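Side-chain contacts in cysteine protease (PDB 5HU4), which cleaves the C-terminal sorting signal of surface proteins and, through a thioester intermediate, attaches them covalently to the bacterial cell wall: residues E77-Y82 / N139-S144; V4-V9 / N15-K20. One frame throughout, in Å; residues are numbered along the deposited sequence.

Interaction 1 (E77-Y82 / N139-S144); sequences ENLYEY and NKYFPS
Leu79 reaches out from the strand and sets one methyl against each of two aromatic rings, Tyr141 and Phe142, at the end of the C-terminal helix. Its CD1 meets the rim of the Phe142 ring, lying near the ring plane: Leu79 CD1 is 3.6 Å from Phe142 CE2, with Phe142 CZ a little farther. The other branch turns to the tyrosine: Leu79 CD2 sits 3.8 Å from Tyr141 CD2 and 4.0 Å from Tyr141 CE2, approaching that ring obliquely. The leucine takes CG anti to the backbone N (chi1 170°), and with chi2 at 60° the fork opens so that each methyl has its own ring. All of this is apolar contact between side chains; no hydrogen bond joins the two segments, and the nearest CA atoms, those of Leu79 and Tyr141, are 9.3 Å apart.

The pairing lays helix 135-141, at the C-terminal end of the chain, over the outer side of the sortase beta-barrel, where strand 78-91 runs beside strand 70-74. Phe142 is the first residue past the helix to leave helical backbone angles, so the two neighbouring rings come from the last helical turn and from the start of the exit. The beta carbon of Tyr141, not its ring, covers one face of Phe142: Tyr141 CB lies 4.0 Å above the plane, offset toward the rim. Tyr141 also stacks on Tyr72, while Phe142 touches Thr74 of the same strand. Leu79 is buried, with Leu133 as a further neighbour.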
loop_
_atom_site.group_PDB
_atom_site.type_symbol
_atom_site.label_atom_id
_atom_site.label_comp_id
_atom_site.label_asym_id
_atom_site.label_seq_id
_atom_site.Cartn_x
_atom_site.Cartn_y
_atom_site.Cartn_z
ATOM N N GLU A 77 -3.486 3.114 15.801
ATOM C CA GLU A 77 -2.781 3.616 16.974
ATOM C C GLU A 77 -1.867 4.760 16.547
ATOM O O GLU A 77 -1.816 5.808 17.192
ATOM C CB GLU A 77 -1.976 2.508 17.657
ATOM C CG GLU A 77 -2.824 1.401 18.266
ATOM C CD GLU A 77 -3.801 1.909 19.313
ATOM O OE1 GLU A 77 -3.436 2.834 20.070
ATOM O OE2 GLU A 77 -4.933 1.383 19.380
ATOM N N ASN A 78 -1.155 4.549 15.445
ATOM C CA ASN A 78 -0.260 5.562 14.899
ATOM C C ASN A 78 -0.552 5.863 13.434
ATOM O O ASN A 78 -1.015 4.997 12.691
ATOM C CB ASN A 78 1.197 5.122 15.048
ATOM C CG ASN A 78 1.684 5.197 16.476
ATOM O OD1 ASN A 78 1.432 6.177 17.178
ATOM N ND2 ASN A 78 2.391 4.164 16.917
ATOM N N LEU A 79 -0.279 7.099 13.030
ATOM C CA LEU A 79 -0.379 7.488 11.630
ATOM C C LEU A 79 1.011 7.531 11.010
ATOM O O LEU A 79 1.855 8.331 11.414
ATOM C CB LEU A 79 -1.071 8.844 11.491
ATOM C CG LEU A 79 -1.047 9.488 10.104
ATOM C CD1 LEU A 79 -1.736 8.594 9.086
ATOM C CD2 LEU A 79 -1.701 10.861 10.142
ATOM N N TYR A 80 1.247 6.661 10.032
ATOM C CA TYR A 80 2.548 6.584 9.380
ATOM C C TYR A 80 2.507 7.249 8.009
ATOM O O TYR A 80 1.794 6.796 7.112
ATOM C CB TYR A 80 2.998 5.128 9.249
ATOM C CG TYR A 80 2.958 4.361 10.552
ATOM C CD1 TYR A 80 1.829 3.641 10.923
ATOM C CD2 TYR A 80 4.046 4.363 11.414
ATOM C CE1 TYR A 80 1.788 2.941 12.114
ATOM C CE2 TYR A 80 4.014 3.666 12.608
ATOM C CZ TYR A 80 2.883 2.956 12.952
ATOM O OH TYR A 80 2.845 2.260 14.139
ATOM N N GLU A 81 3.275 8.323 7.852
ATOM C CA GLU A 81 3.283 9.073 6.603
ATOM C C GLU A 81 4.516 8.766 5.763
ATOM O O GLU A 81 5.649 9.003 6.186
ATOM C CB GLU A 81 3.203 10.576 6.883
ATOM C CG GLU A 81 3.350 11.446 5.645
ATOM C CD GLU A 81 3.015 12.902 5.911
ATOM O OE1 GLU A 81 2.547 13.212 7.027
ATOM O OE2 GLU A 81 3.218 13.736 5.004
ATOM N N TYR A 82 4.283 8.235 4.566
ATOM C CA TYR A 82 5.356 7.967 3.619
ATOM C C TYR A 82 5.294 8.948 2.453
ATOM O O TYR A 82 4.252 9.552 2.195
ATOM C CB TYR A 82 5.277 6.531 3.096
ATOM C CG TYR A 82 5.405 5.457 4.155
ATOM C CD1 TYR A 82 4.314 5.080 4.928
ATOM C CD2 TYR A 82 6.614 4.806 4.369
ATOM C CE1 TYR A 82 4.426 4.093 5.890
ATOM C CE2 TYR A 82 6.735 3.819 5.328
ATOM C CZ TYR A 82 5.638 3.466 6.085
ATOM O OH TYR A 82 5.754 2.484 7.041
ATOM N N ASN A 139 -10.223 10.712 10.350
ATOM C CA ASN A 139 -11.301 11.165 9.481
ATOM C C ASN A 139 -10.799 11.977 8.290
ATOM O O ASN A 139 -11.483 12.082 7.273
ATOM C CB ASN A 139 -12.315 11.991 10.277
ATOM C CG ASN A 139 -13.434 11.143 10.852
ATOM O OD1 ASN A 139 -13.370 10.705 12.001
ATOM N ND2 ASN A 139 -14.469 10.907 10.053
ATOM N N LYS A 140 -9.605 12.547 8.411
ATOM C CA LYS A 140 -9.048 13.353 7.330
ATOM C C LYS A 140 -8.414 12.483 6.252
ATOM O O LYS A 140 -8.684 12.656 5.064
ATOM C CB LYS A 140 -8.015 14.345 7.865
ATOM C CG LYS A 140 -7.752 15.511 6.923
ATOM C CD LYS A 140 -6.399 16.155 7.175
ATOM C CE LYS A 140 -6.209 17.376 6.289
ATOM N NZ LYS A 140 -6.688 17.132 4.899
ATOM N N TYR A 141 -7.570 11.544 6.670
ATOM C CA TYR A 141 -6.809 10.736 5.724
ATOM C C TYR A 141 -7.460 9.388 5.440
ATOM O O TYR A 141 -7.275 8.821 4.366
ATOM C CB TYR A 141 -5.382 10.534 6.233
ATOM C CG TYR A 141 -4.601 11.824 6.315
ATOM C CD1 TYR A 141 -4.349 12.573 5.173
ATOM C CD2 TYR A 141 -4.120 12.295 7.528
ATOM C CE1 TYR A 141 -3.641 13.755 5.237
ATOM C CE2 TYR A 141 -3.407 13.477 7.601
ATOM C CZ TYR A 141 -3.170 14.202 6.451
ATOM O OH TYR A 141 -2.462 15.379 6.514
ATOM N N PHE A 142 -8.231 8.880 6.393
ATOM C CA PHE A 142 -8.966 7.639 6.177
ATOM C C PHE A 142 -10.468 7.844 6.371
ATOM O O PHE A 142 -11.049 7.297 7.308
ATOM C CB PHE A 142 -8.454 6.550 7.123
ATOM C CG PHE A 142 -6.959 6.427 7.146
ATOM C CD1 PHE A 142 -6.298 5.706 6.166
ATOM C CD2 PHE A 142 -6.213 7.039 8.140
ATOM C CE1 PHE A 142 -4.922 5.594 6.178
ATOM C CE2 PHE A 142 -4.837 6.932 8.158
ATOM C CZ PHE A 142 -4.191 6.207 7.176
ATOM N N PRO A 143 -11.105 8.634 5.486
ATOM C CA PRO A 143 -12.507 9.003 5.703
ATOM C C PRO A 143 -13.477 7.922 5.241
ATOM O O PRO A 143 -13.098 7.021 4.485
ATOM C CB PRO A 143 -12.660 10.267 4.862
ATOM C CG PRO A 143 -11.738 10.033 3.718
ATOM C CD PRO A 143 -10.558 9.277 4.278
ATOM N N SER A 144 -14.702 7.925 5.723
ATOM C CA SER A 144 -15.596 6.796 5.566
ATOM C C SER A 144 -16.236 6.516 4.212
ATOM O O SER A 144 -15.921 7.091 3.209
ATOM C CB SER A 144 -16.704 6.857 6.628
ATOM O OG SER A 144 -16.487 5.986 7.698
#

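Interaction 2 (V4-V9 / N15-K20); sequences VGSIAV and NLLVFK
Val4 and Val18 meet at one end of this antiparallel hairpin, their side chains crossing at a slant with Val4 CG2 3.6 Å from Val18 CG1. Val18 has CG1 anti to its own backbone N (chi1 -175°), which sends that methyl to Val4 and turns CG2 to the other side, toward Ile7. There Val18 CG2 lies 3.9 Å from Ile7 CG2, the two side chains crossing at about a right angle. Gly5, paired with Val18, has no side chain, and Val18 CB sits 3.5 Å from the Gly5 O. On the opposite face, Ser6 OG comes within 3.6 Å of Leu17 CD2. Beyond the valines, Val4 CG1 meets Lys20 CB, again nearly at right angles.

Four backbone hydrogen bonds hold the strands together. Val4 N donates to Val18 O, and Ile7 and Leu16 bond to each other in both directions. Val18 N to Gly5 O is the shortest at 2.6 Å.

On its far edge strand 14-19 pairs in parallel with strand 31-33, through backbone bonds of Leu17 and Phe19, while strand 3-9 pairs on its other edge with strand 70-74 through Ser6 and Ala8. Val4, Ile7 and Val18 face strand 44-48, touching Tyr45 or Leu47; across the sheet, Ser6 and Ala8 lie against Phe142.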
loop_
_atom_site.group_PDB
_atom_site.type_symbol
_atom_site.label_atom_id
_atom_site.label_comp_id
_atom_site.label_asym_id
_atom_site.label_seq_id
_atom_site.Cartn_x
_atom_site.Cartn_y
_atom_site.Cartn_z
ATOM N N VAL A 4 -5.969 -5.257 9.795
ATOM C CA VAL A 4 -4.936 -4.758 10.694
ATOM C C VAL A 4 -4.890 -3.231 10.698
ATOM O O VAL A 4 -4.299 -2.624 11.590
ATOM C CB VAL A 4 -3.546 -5.304 10.315
ATOM C CG1 VAL A 4 -3.493 -6.811 10.517
ATOM C CG2 VAL A 4 -3.208 -4.942 8.883
ATOM N N GLY A 5 -5.517 -2.617 9.699
ATOM C CA GLY A 5 -5.547 -1.168 9.602
ATOM C C GLY A 5 -5.978 -0.656 8.241
ATOM O O GLY A 5 -6.693 -1.339 7.508
ATOM N N SER A 6 -5.538 0.552 7.904
ATOM C CA SER A 6 -5.920 1.183 6.646
ATOM C C SER A 6 -4.733 1.820 5.931
ATOM O O SER A 6 -3.736 2.180 6.556
ATOM C CB SER A 6 -6.997 2.244 6.887
ATOM O OG SER A 6 -8.193 1.659 7.371
ATOM N N ILE A 7 -4.853 1.951 4.614
ATOM C CA ILE A 7 -3.875 2.680 3.817
ATOM C C ILE A 7 -4.603 3.656 2.899
ATOM O O ILE A 7 -5.670 3.346 2.371
ATOM C CB ILE A 7 -2.980 1.731 2.983
ATOM C CG1 ILE A 7 -1.964 2.535 2.167
ATOM C CG2 ILE A 7 -3.821 0.841 2.077
ATOM C CD1 ILE A 7 -1.162 1.708 1.204
ATOM N N ALA A 8 -4.037 4.845 2.723
ATOM C CA ALA A 8 -4.677 5.856 1.897
ATOM C C ALA A 8 -3.682 6.612 1.025
ATOM O O ALA A 8 -2.628 7.044 1.492
ATOM C CB ALA A 8 -5.450 6.827 2.767
ATOM N N VAL A 9 -4.028 6.755 -0.250
ATOM C CA VAL A 9 -3.273 7.595 -1.172
ATOM C C VAL A 9 -4.228 8.599 -1.814
ATOM O O VAL A 9 -4.801 8.330 -2.869
ATOM C CB VAL A 9 -2.568 6.772 -2.266
ATOM C CG1 VAL A 9 -1.507 7.615 -2.945
ATOM C CG2 VAL A 9 -1.946 5.516 -1.675
ATOM N N ASN A 15 -8.359 4.551 -0.792
ATOM C CA ASN A 15 -8.655 4.462 0.633
ATOM C C ASN A 15 -9.156 3.063 0.963
ATOM O O ASN A 15 -10.329 2.754 0.766
ATOM C CB ASN A 15 -9.689 5.515 1.040
ATOM C CG ASN A 15 -9.936 5.545 2.537
ATOM O OD1 ASN A 15 -9.197 4.941 3.316
ATOM N ND2 ASN A 15 -10.982 6.252 2.948
ATOM N N LEU A 16 -8.259 2.218 1.460
ATOM C CA LEU A 16 -8.562 0.800 1.613
ATOM C C LEU A 16 -8.253 0.263 3.005
ATOM O O LEU A 16 -7.528 0.886 3.780
ATOM C CB LEU A 16 -7.782 -0.011 0.575
ATOM C CG LEU A 16 -7.953 0.400 -0.888
ATOM C CD1 LEU A 16 -6.943 -0.327 -1.757
ATOM C CD2 LEU A 16 -9.371 0.127 -1.364
ATOM N N LEU A 17 -8.811 -0.904 3.306
ATOM C CA LEU A 17 -8.476 -1.630 4.523
ATOM C C LEU A 17 -7.255 -2.503 4.270
ATOM O O LEU A 17 -7.056 -2.994 3.159
ATOM C CB LEU A 17 -9.655 -2.487 4.989
ATOM C CG LEU A 17 -10.923 -1.756 5.432
ATOM C CD1 LEU A 17 -12.028 -2.754 5.741
ATOM C CD2 LEU A 17 -10.641 -0.877 6.640
ATOM N N VAL A 18 -6.432 -2.691 5.296
ATOM C CA VAL A 18 -5.256 -3.542 5.169
ATOM C C VAL A 18 -5.505 -4.898 5.820
ATOM O O VAL A 18 -5.907 -4.977 6.981
ATOM C CB VAL A 18 -4.009 -2.894 5.796
ATOM C CG1 VAL A 18 -2.783 -3.755 5.537
ATOM C CG2 VAL A 18 -3.802 -1.497 5.234
ATOM N N PHE A 19 -5.271 -5.963 5.061
ATOM C CA PHE A 19 -5.477 -7.318 5.554
ATOM C C PHE A 19 -4.145 -8.019 5.774
ATOM O O PHE A 19 -3.146 -7.694 5.134
ATOM C CB PHE A 19 -6.341 -8.120 4.579
ATOM C CG PHE A 19 -7.756 -7.626 4.476
ATOM C CD1 PHE A 19 -8.074 -6.562 3.647
ATOM C CD2 PHE A 19 -8.769 -8.228 5.206
ATOM C CE1 PHE A 19 -9.372 -6.102 3.553
ATOM C CE2 PHE A 19 -10.071 -7.774 5.114
ATOM C CZ PHE A 19 -10.374 -6.709 4.286
ATOM N N LYS A 20 -4.136 -8.984 6.686
ATOM C CA LYS A 20 -2.929 -9.741 6.979
ATOM C C LYS A 20 -2.835 -10.966 6.074
ATOM O O LYS A 20 -3.646 -11.885 6.174
ATOM C CB LYS A 20 -2.904 -10.158 8.452
ATOM C CG LYS A 20 -1.511 -10.246 9.054
ATOM C CD LYS A 20 -1.576 -10.595 10.532
ATOM C CE LYS A 20 -0.331 -10.129 11.269
ATOM N NZ LYS A 20 -0.485 -10.249 12.747
#

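Overall arrangement
Interactions 1 and 2 have centres 10 Å apart and meet directly at the tail that follows helix 135-141. Phe142 is the joint: besides the leucine of 77-82, its ring approaches strand 3-9, with Phe142 CD1 3.6 Å from Ser6 CB and Phe142 CE1 3.6 Å from Ala8 N. One residue on, Pro143 O lies 2.7 Å from Asn15 ND2, a weak hydrogen bond to the partner strand. The tail thus spans the outer side of the barrel across strands 78-91, 70-74, 3-9 and 14-19. Interaction 1 stands away from the catalytic residues, whereas in interaction 2 the Leu16 side chain is about 9 Å from that of the active-site His50.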